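Local coordinates for protein cysteine synthase (Fusobacterium nucleatum subsp. nucleatum strain ATCC 25586, PDB 5XEM) that uses pyridoxal 5'-phosphate to produce hydrogen sulfide and probably also makes L-cysteine from O-acetyl-L-serine and sulfide, at residues 154-159 against 186-191; 173-178 against 291-296; 201-206 against 239-244. One frame throughout, in Å; residues are numbered along the deposited sequence.

How the contacts relate
Contact 2 is the buried core: two parallel strands of the central sheet, joined by backbone hydrogen bonds and lined by apolar side chains, aliphatic on one face and including Phe-175 on the other. Contacts 1 and 3 are only partly buried and more polar. Contact 1 packs two helices through a glycine backbone and a lysine folded over a tyrosine ring; contact 3 ties a sheet strand to the loop leading into strand 245-247, through an exposed aspartate that bonds the strand backbone and a proline-isoleucine contact beside it. Strand 174-178 of contact 2 neighbours strand 200-206 of contact 3. Helix 183-195 of contact 1 connects these strands, and its Thr-188 CG2 rests 3.6 Å from Phe-175 CZ.

Contact 1 of 3, residues 154-159 against 186-191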
loop_
_atom_site.group_PDB
_atom_site.type_symbol
_atom_site.label_atom_id
_atom_site.label_comp_id
_atom_site.label_asym_id
_atom_site.label_seq_id
_atom_site.Cartn_x
_atom_site.Cartn_y
_atom_site.Cartn_z
ATOM N N LYS A 154 -21.425 4.458 10.420
ATOM C CA LYS A 154 -22.245 4.605 9.192
ATOM C C LYS A 154 -21.454 4.449 7.875
ATOM O O LYS A 154 -21.999 3.981 6.897
ATOM C CB LYS A 154 -23.009 5.923 9.162
ATOM C CG LYS A 154 -24.112 5.960 10.206
ATOM C CD LYS A 154 -24.873 7.285 10.281
ATOM C CE LYS A 154 -25.532 7.612 8.960
ATOM N NZ LYS A 154 -24.459 8.060 8.037
ATOM N N ALA A 155 -20.181 4.837 7.854
ATOM C CA ALA A 155 -19.350 4.660 6.669
ATOM C C ALA A 155 -19.276 3.175 6.296
ATOM O O ALA A 155 -19.463 2.811 5.136
ATOM C CB ALA A 155 -17.941 5.245 6.903
ATOM N N HIS A 156 -19.109 2.326 7.308
ATOM C CA HIS A 156 -18.985 0.868 7.123
ATOM C C HIS A 156 -20.337 0.230 6.854
ATOM O O HIS A 156 -20.444 -0.731 6.094
ATOM C CB HIS A 156 -18.360 0.244 8.355
ATOM C CG HIS A 156 -16.923 0.712 8.605
ATOM N ND1 HIS A 156 -15.902 0.376 7.788
ATOM C CD2 HIS A 156 -16.390 1.521 9.596
ATOM C CE1 HIS A 156 -14.753 0.949 8.248
ATOM N NE2 HIS A 156 -15.053 1.627 9.378
ATOM N N TYR A 157 -21.365 0.762 7.504
ATOM C CA TYR A 157 -22.750 0.325 7.219
ATOM C C TYR A 157 -23.086 0.528 5.738
ATOM O O TYR A 157 -23.699 -0.353 5.114
ATOM C CB TYR A 157 -23.686 1.113 8.114
ATOM C CG TYR A 157 -25.162 0.871 7.922
ATOM C CD1 TYR A 157 -25.816 -0.114 8.650
ATOM C CD2 TYR A 157 -25.921 1.697 7.080
ATOM C CE1 TYR A 157 -27.189 -0.316 8.511
ATOM C CE2 TYR A 157 -27.288 1.502 6.926
ATOM C CZ TYR A 157 -27.913 0.499 7.654
ATOM O OH TYR A 157 -29.269 0.298 7.529
ATOM N N GLU A 158 -22.656 1.665 5.192
ATOM C CA GLU A 158 -22.941 2.081 3.806
ATOM C C GLU A 158 -22.075 1.487 2.723
ATOM O O GLU A 158 -22.545 1.320 1.594
ATOM C CB GLU A 158 -22.894 3.604 3.697
ATOM C CG GLU A 158 -24.052 4.226 4.475
ATOM C CD GLU A 158 -24.021 5.730 4.509
ATOM O OE1 GLU A 158 -23.088 6.335 3.939
ATOM O OE2 GLU A 158 -24.928 6.314 5.136
ATOM N N THR A 159 -20.817 1.198 3.024
ATOM C CA THR A 159 -19.879 0.819 1.969
ATOM C C THR A 159 -19.291 -0.526 2.270
ATOM O O THR A 159 -19.592 -1.473 1.551
ATOM C CB THR A 159 -18.827 1.915 1.728
ATOM O OG1 THR A 159 -18.047 2.108 2.914
ATOM C CG2 THR A 159 -19.568 3.239 1.350
ATOM N N SER A 186 -19.168 -2.532 14.326
ATOM C CA SER A 186 -20.580 -2.265 14.643
ATOM C C SER A 186 -21.348 -1.798 13.404
ATOM O O SER A 186 -22.468 -2.207 13.192
ATOM C CB SER A 186 -20.698 -1.264 15.785
ATOM O OG SER A 186 -19.975 -1.736 16.932
ATOM N N GLY A 187 -20.727 -0.970 12.562
ATOM C CA GLY A 187 -21.390 -0.509 11.364
ATOM C C GLY A 187 -21.552 -1.608 10.330
ATOM O O GLY A 187 -22.612 -1.754 9.711
ATOM N N THR A 188 -20.507 -2.417 10.140
ATOM C CA THR A 188 -20.585 -3.488 9.174
ATOM C C THR A 188 -21.577 -4.557 9.647
ATOM O O THR A 188 -22.411 -5.005 8.852
ATOM C CB THR A 188 -19.217 -4.121 8.924
ATOM O OG1 THR A 188 -18.255 -3.077 8.672
ATOM C CG2 THR A 188 -19.279 -5.091 7.728
ATOM N N ALA A 189 -21.516 -4.927 10.935
ATOM C CA ALA A 189 -22.364 -5.992 11.479
ATOM C C ALA A 189 -23.825 -5.608 11.440
ATOM O O ALA A 189 -24.666 -6.485 11.204
ATOM C CB ALA A 189 -21.965 -6.328 12.919
ATOM N N LYS A 190 -24.131 -4.323 11.675
ATOM C CA LYS A 190 -25.515 -3.834 11.649
ATOM C C LYS A 190 -26.130 -4.039 10.277
ATOM O O LYS A 190 -27.235 -4.592 10.151
ATOM C CB LYS A 190 -25.606 -2.377 12.056
ATOM C CG LYS A 190 -27.035 -1.808 12.139
ATOM C CD LYS A 190 -27.021 -0.405 12.729
ATOM C CE LYS A 190 -28.411 0.220 12.765
ATOM N NZ LYS A 190 -28.393 1.686 13.024
ATOM N N LYS A 191 -25.392 -3.664 9.231
ATOM C CA LYS A 191 -25.899 -3.825 7.879
ATOM C C LYS A 191 -26.057 -5.282 7.512
ATOM O O LYS A 191 -27.092 -5.688 6.955
ATOM C CB LYS A 191 -25.028 -3.097 6.845
ATOM C CG LYS A 191 -25.379 -3.393 5.384
ATOM C CD LYS A 191 -26.803 -3.035 4.978
ATOM C CE LYS A 191 -27.073 -1.542 4.987
ATOM N NZ LYS A 191 -26.285 -0.751 4.009
#
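Gly-187 meets Tyr-157 backbone to backbone, their CA atoms 4.4 Å apart, where helices 151-167 and 183-195 pack together; the axes of segments 154-159 and 186-191 approach to 6.9 Å and cross at -39°. With no side chain on Gly-187, its carbonyl comes close to the other helix: Gly-187 O lies 3.2 Å from Tyr-157 CA in a CA-H...O contact, and also sits at the edge of the tyrosine ring, near its plane. One residue on, Thr-188 sets OG1 3.3 Å from His-156 CB; the hydroxyl is bonded to Ser-184 O in its own helix, and its contact with the histidine CB is van der Waals. The imidazole leads away, its ND1 bonded to Thr-160. Lys-190, extended beyond CG, runs past the tyrosine with CG 3.9 Å from Tyr-157 CE1, and its NZ bonds a diethylene glycol molecule probably taken up from the crystallisation liquor. Lys-191 does the opposite. CG starts anti to the backbone N (chi1 171°), then the chain bends at each later torsion and curls over the ring at about a right angle. Its CE stands over one face, 3.6 Å from the Tyr-157 ring centroid, and NZ makes a cation-pi contact with that centroid at 4.0 Å. Lys-191 NZ also donates to Tyr-157 O at 2.8 Å, reaching it from 39° above the carbonyl plane, and pairs with Glu-162 in a salt bridge; together these give the ammonium of this buried lysine a carbonyl, a carboxylate and a ring as partners. Tyr-157 OH bonds Glu-194, which helps fix the ring. Helix 183-195 is the crossover between strands 174-178 and 200-206, with Thr-188 against the sheet, while the His-156 imidazole packs on Arg-48 and Ile-49 of helix 46-60.

Contact 2 of 3, residues 173-178 against 291-296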
loop_
_atom_site.group_PDB
_atom_site.type_symbol
_atom_site.label_atom_id
_atom_site.label_comp_id
_atom_site.label_asym_id
_atom_site.label_seq_id
_atom_site.Cartn_x
_atom_site.Cartn_y
_atom_site.Cartn_z
ATOM N N ASP A 173 -21.874 -16.243 6.205
ATOM C CA ASP A 173 -22.285 -16.903 7.452
ATOM C C ASP A 173 -21.720 -16.280 8.706
ATOM O O ASP A 173 -22.399 -16.241 9.736
ATOM C CB ASP A 173 -21.873 -18.368 7.403
ATOM C CG ASP A 173 -22.545 -19.094 6.274
ATOM O OD1 ASP A 173 -23.791 -19.063 6.228
ATOM O OD2 ASP A 173 -21.829 -19.646 5.412
ATOM N N VAL A 174 -20.485 -15.779 8.627
ATOM C CA VAL A 174 -19.814 -15.244 9.802
ATOM C C VAL A 174 -18.959 -13.997 9.402
ATOM O O VAL A 174 -18.393 -13.967 8.342
ATOM C CB VAL A 174 -18.902 -16.309 10.435
ATOM C CG1 VAL A 174 -18.237 -15.752 11.686
ATOM C CG2 VAL A 174 -19.686 -17.597 10.784
ATOM N N PHE A 175 -18.940 -12.979 10.250
ATOM C CA PHE A 175 -18.111 -11.788 10.050
ATOM C C PHE A 175 -17.351 -11.593 11.349
ATOM O O PHE A 175 -17.955 -11.619 12.425
ATOM C CB PHE A 175 -19.004 -10.574 9.740
ATOM C CG PHE A 175 -18.281 -9.249 9.763
ATOM C CD1 PHE A 175 -17.321 -8.961 8.804
ATOM C CD2 PHE A 175 -18.578 -8.288 10.731
ATOM C CE1 PHE A 175 -16.639 -7.747 8.810
ATOM C CE2 PHE A 175 -17.914 -7.068 10.737
ATOM C CZ PHE A 175 -16.933 -6.807 9.779
ATOM N N ILE A 176 -16.024 -11.433 11.267
ATOM C CA ILE A 176 -15.185 -11.306 12.444
ATOM C C ILE A 176 -14.331 -10.073 12.210
ATOM O O ILE A 176 -13.717 -9.954 11.146
ATOM C CB ILE A 176 -14.327 -12.572 12.705
ATOM C CG1 ILE A 176 -15.256 -13.740 13.095
ATOM C CG2 ILE A 176 -13.301 -12.306 13.810
ATOM C CD1 ILE A 176 -14.639 -15.111 13.119
ATOM N N CYS A 177 -14.312 -9.164 13.196
ATOM C CA CYS A 177 -13.673 -7.863 13.050
ATOM C C CYS A 177 -12.997 -7.413 14.344
ATOM O O CYS A 177 -13.578 -7.529 15.437
ATOM C CB CYS A 177 -14.729 -6.833 12.632
ATOM S SG CYS A 177 -14.087 -5.232 12.124
ATOM N N GLY A 178 -11.774 -6.903 14.224
ATOM C CA GLY A 178 -11.068 -6.374 15.370
ATOM C C GLY A 178 -11.697 -5.079 15.836
ATOM O O GLY A 178 -12.328 -4.391 15.042
ATOM N N LYS A 291 -19.041 -19.571 5.308
ATOM C CA LYS A 291 -18.326 -18.509 4.599
ATOM C C LYS A 291 -18.051 -17.453 5.650
ATOM O O LYS A 291 -18.987 -16.842 6.214
ATOM C CB LYS A 291 -19.157 -17.978 3.449
ATOM C CG LYS A 291 -19.295 -18.982 2.305
ATOM C CD LYS A 291 -19.739 -18.303 1.019
ATOM C CE LYS A 291 -20.103 -19.296 -0.078
ATOM N NZ LYS A 291 -18.951 -19.672 -0.945
ATOM N N ILE A 292 -16.768 -17.289 5.956
ATOM C CA ILE A 292 -16.336 -16.459 7.082
ATOM C C ILE A 292 -15.570 -15.285 6.496
ATOM O O ILE A 292 -14.629 -15.497 5.731
ATOM C CB ILE A 292 -15.415 -17.229 8.044
ATOM C CG1 ILE A 292 -16.097 -18.515 8.549
ATOM C CG2 ILE A 292 -14.991 -16.333 9.213
ATOM C CD1 ILE A 292 -15.304 -19.261 9.611
ATOM N N VAL A 293 -15.991 -14.069 6.824
ATOM C CA VAL A 293 -15.272 -12.859 6.363
ATOM C C VAL A 293 -14.540 -12.239 7.529
ATOM O O VAL A 293 -15.125 -12.049 8.617
ATOM C CB VAL A 293 -16.213 -11.825 5.730
ATOM C CG1 VAL A 293 -15.439 -10.551 5.351
ATOM C CG2 VAL A 293 -16.903 -12.398 4.490
ATOM N N VAL A 294 -13.246 -11.965 7.315
ATOM C CA VAL A 294 -12.389 -11.318 8.287
ATOM C C VAL A 294 -12.010 -9.953 7.696
ATOM O O VAL A 294 -11.547 -9.878 6.560
ATOM C CB VAL A 294 -11.110 -12.149 8.528
ATOM C CG1 VAL A 294 -10.029 -11.368 9.283
ATOM C CG2 VAL A 294 -11.488 -13.426 9.265
ATOM N N LEU A 295 -12.224 -8.889 8.456
ATOM C CA LEU A 295 -11.790 -7.585 8.031
ATOM C C LEU A 295 -10.327 -7.436 8.416
ATOM O O LEU A 295 -10.002 -7.544 9.576
ATOM C CB LEU A 295 -12.625 -6.485 8.672
ATOM C CG LEU A 295 -12.447 -5.109 8.019
ATOM C CD1 LEU A 295 -13.259 -5.026 6.725
ATOM C CD2 LEU A 295 -12.815 -3.996 8.954
ATOM N N SER A 296 -9.466 -7.219 7.424
ATOM C CA SER A 296 -8.066 -6.824 7.631
ATOM C C SER A 296 -8.012 -5.305 7.637
ATOM O O SER A 296 -8.140 -4.671 6.570
ATOM C CB SER A 296 -7.156 -7.342 6.519
ATOM O OG SER A 296 -5.855 -6.749 6.592
HETATM O O HOH W 1 -10.401 -6.158 11.780
#
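Val-174 and Ile-292 pair side by side in a parallel beta ladder inside the central sheet of this enzyme, which has the architecture of fold-type II pyridoxal-phosphate enzymes. Val-293 N donates to Val-174 O at 2.8 Å, almost straight at 173°, and Ile-176 N returns the bond to Val-293 O at 2.9 Å. A longer bond of 3.3 Å from Leu-295 N to Ile-176 O carries the ladder forward. At the start of the strands Lys-291 O is gripped twice, by Asp-173 N and Val-174 N, while the Asp-173 carboxylate turns back to receive Lys-291 N on the anti lone pair of OD2 (2.8 Å). That side chain therefore takes the place of a backbone acceptor where strand 174-178 begins. Lys-291 NZ points off to a salt bridge with Glu-31.

On one face Ile-292 lies between Val-174 and Ile-176, its CG2 4.1 Å from Ile-176 CD1, and helix 269-284 covers this layer through Tyr-281 and Ala-278. Phe-175 and Val-293 occupy the other face. Phe-175 packs there against Thr-188 and Leu-192 of helix 183-195. Farther along, Cys-177 SG meets Leu-295 CD2 at 3.6 Å, and both side chains touch Ser-184, a residue of the cofactor site. Gly-178, which touches the cofactor itself, closes the pairing through water: its N donates to a water at 2.9 Å, and the same water donates to Leu-295 O at 2.6 Å.

Contact 3 of 3, residues 201-206 against 239-244; sequences TFPVEP and SLADDI
The Asp-242 side chain crosses that of Thr-201 at a slant, and two hydrogen bonds join the residues. Thr-201 N donates to Asp-242 OD2 at 2.9 Å, meeting it on the anti side and 16° out of the carboxylate plane, and Asp-242 N returns a nearly straight bond of 3.0 Å to Thr-201 O. The ammonium of Lys-193 joins from helix 183-195, forming a salt bridge with OD2 and hydrogen bonds with Thr-201 OG1 and Leu-240 O. Asp-242 is also a calcium site in crystals of this protein, though no ion is bound to this chain. The Phe-202 ring stands across the Asp-242 side chain, its plane turned 60° from the carboxylate, and takes Asp-243 CB in plane at its edge, 3.7 Å from Phe-202 CE2. Here a loop runs along strand 200-206 before becoming strand 245-247, the outermost strand on this side of the central sheet; Pro-203 already shares backbone bonding with Leu-245. The Pro-203 ring is wedged against the loop: CD sits 3.6 Å from Ala-241 CB and 3.2 Å from Asp-243 O, a buried carbonyl with no hydrogen-bonding partner in the model. Ile-244 crosses the proline at about a right angle, with CD1 3.8 Å from Pro-203 CG. Its other branch, CG2, lies 3.7 Å from Glu-205 OE2, in a carboxylate held by Ser-213 and the amide of Leu-212.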
loop_
_atom_site.group_PDB
_atom_site.type_symbol
_atom_site.label_atom_id
_atom_site.label_comp_id
_atom_site.label_asym_id
_atom_site.label_seq_id
_atom_site.Cartn_x
_atom_site.Cartn_y
_atom_site.Cartn_z
ATOM N N THR A 201 -21.940 -12.359 13.949
ATOM C CA THR A 201 -20.973 -11.255 13.888
ATOM C C THR A 201 -20.211 -11.143 15.213
ATOM O O THR A 201 -20.852 -11.078 16.293
ATOM C CB THR A 201 -21.675 -9.925 13.542
ATOM O OG1 THR A 201 -22.661 -9.605 14.543
ATOM C CG2 THR A 201 -22.361 -9.999 12.168
ATOM N N PHE A 202 -18.869 -11.153 15.136
ATOM C CA PHE A 202 -18.033 -11.188 16.327
ATOM C C PHE A 202 -16.940 -10.111 16.306
ATOM O O PHE A 202 -16.164 -10.076 15.347
ATOM C CB PHE A 202 -17.326 -12.532 16.467
ATOM C CG PHE A 202 -18.247 -13.730 16.443
ATOM C CD1 PHE A 202 -18.560 -14.351 15.249
ATOM C CD2 PHE A 202 -18.752 -14.254 17.626
ATOM C CE1 PHE A 202 -19.396 -15.453 15.225
ATOM C CE2 PHE A 202 -19.588 -15.370 17.604
ATOM C CZ PHE A 202 -19.898 -15.973 16.411
ATOM N N PRO A 203 -16.866 -9.288 17.375
ATOM C CA PRO A 203 -15.734 -8.421 17.611
ATOM C C PRO A 203 -14.581 -9.196 18.238
ATOM O O PRO A 203 -14.816 -10.223 18.924
ATOM C CB PRO A 203 -16.302 -7.393 18.586
ATOM C CG PRO A 203 -17.232 -8.191 19.437
ATOM C CD PRO A 203 -17.795 -9.250 18.527
ATOM N N VAL A 204 -13.346 -8.720 18.013
ATOM C CA VAL A 204 -12.171 -9.273 18.641
ATOM C C VAL A 204 -11.523 -8.160 19.459
ATOM O O VAL A 204 -11.480 -7.005 19.027
ATOM C CB VAL A 204 -11.134 -9.816 17.616
ATOM C CG1 VAL A 204 -10.018 -10.545 18.368
ATOM C CG2 VAL A 204 -11.795 -10.692 16.540
ATOM N N GLU A 205 -11.056 -8.500 20.650
ATOM C CA GLU A 205 -10.289 -7.565 21.478
ATOM C C GLU A 205 -8.988 -8.220 21.919
ATOM O O GLU A 205 -8.820 -9.440 21.789
ATOM C CB GLU A 205 -11.152 -7.095 22.667
ATOM C CG GLU A 205 -11.393 -8.138 23.741
ATOM C CD GLU A 205 -12.264 -7.631 24.884
ATOM O OE1 GLU A 205 -12.579 -6.417 24.912
ATOM O OE2 GLU A 205 -12.622 -8.452 25.759
ATOM N N PRO A 206 -8.021 -7.424 22.398
ATOM C CA PRO A 206 -6.779 -8.039 22.849
ATOM C C PRO A 206 -7.015 -8.885 24.102
ATOM O O PRO A 206 -7.659 -8.412 25.056
ATOM C CB PRO A 206 -5.889 -6.836 23.184
ATOM C CG PRO A 206 -6.487 -5.703 22.459
ATOM C CD PRO A 206 -7.948 -5.962 22.422
ATOM N N SER A 239 -24.773 -5.025 21.339
ATOM C CA SER A 239 -25.962 -5.846 21.081
ATOM C C SER A 239 -25.812 -6.663 19.799
ATOM O O SER A 239 -26.534 -7.645 19.591
ATOM C CB SER A 239 -27.216 -4.981 21.027
ATOM O OG SER A 239 -27.247 -4.181 19.858
ATOM N N LEU A 240 -24.852 -6.270 18.959
ATOM C CA LEU A 240 -24.537 -6.971 17.714
ATOM C C LEU A 240 -23.585 -8.152 17.907
ATOM O O LEU A 240 -23.468 -8.993 17.023
ATOM C CB LEU A 240 -23.940 -5.973 16.703
ATOM C CG LEU A 240 -24.860 -4.833 16.260
ATOM C CD1 LEU A 240 -24.091 -3.751 15.502
ATOM C CD2 LEU A 240 -25.989 -5.382 15.386
ATOM N N ALA A 241 -22.917 -8.236 19.060
ATOM C CA ALA A 241 -21.866 -9.241 19.281
ATOM C C ALA A 241 -22.435 -10.588 19.687
ATOM O O ALA A 241 -22.971 -10.713 20.774
ATOM C CB ALA A 241 -20.901 -8.769 20.372
ATOM N N ASP A 242 -22.275 -11.596 18.847
ATOM C CA ASP A 242 -22.729 -12.938 19.190
ATOM C C ASP A 242 -21.869 -13.619 20.246
ATOM O O ASP A 242 -22.341 -14.524 20.932
ATOM C CB ASP A 242 -22.871 -13.789 17.945
ATOM C CG ASP A 242 -24.061 -13.376 17.113
ATOM O OD1 ASP A 242 -25.199 -13.667 17.529
ATOM O OD2 ASP A 242 -23.867 -12.736 16.051
ATOM N N ASP A 243 -20.614 -13.179 20.365
ATOM C CA ASP A 243 -19.695 -13.540 21.440
ATOM C C ASP A 243 -18.553 -12.517 21.317
ATOM O O ASP A 243 -18.502 -11.802 20.324
ATOM C CB ASP A 243 -19.153 -14.956 21.228
ATOM C CG ASP A 243 -18.572 -15.579 22.491
ATOM O OD1 ASP A 243 -18.599 -14.931 23.561
ATOM O OD2 ASP A 243 -18.071 -16.712 22.400
ATOM N N ILE A 244 -17.695 -12.417 22.316
ATOM C CA ILE A 244 -16.478 -11.586 22.244
ATOM C C ILE A 244 -15.310 -12.546 22.048
ATOM O O ILE A 244 -15.111 -13.460 22.842
ATOM C CB ILE A 244 -16.210 -10.803 23.536
ATOM C CG1 ILE A 244 -17.450 -10.034 24.032
ATOM C CG2 ILE A 244 -14.990 -9.900 23.348
ATOM C CD1 ILE A 244 -18.024 -8.989 23.099
#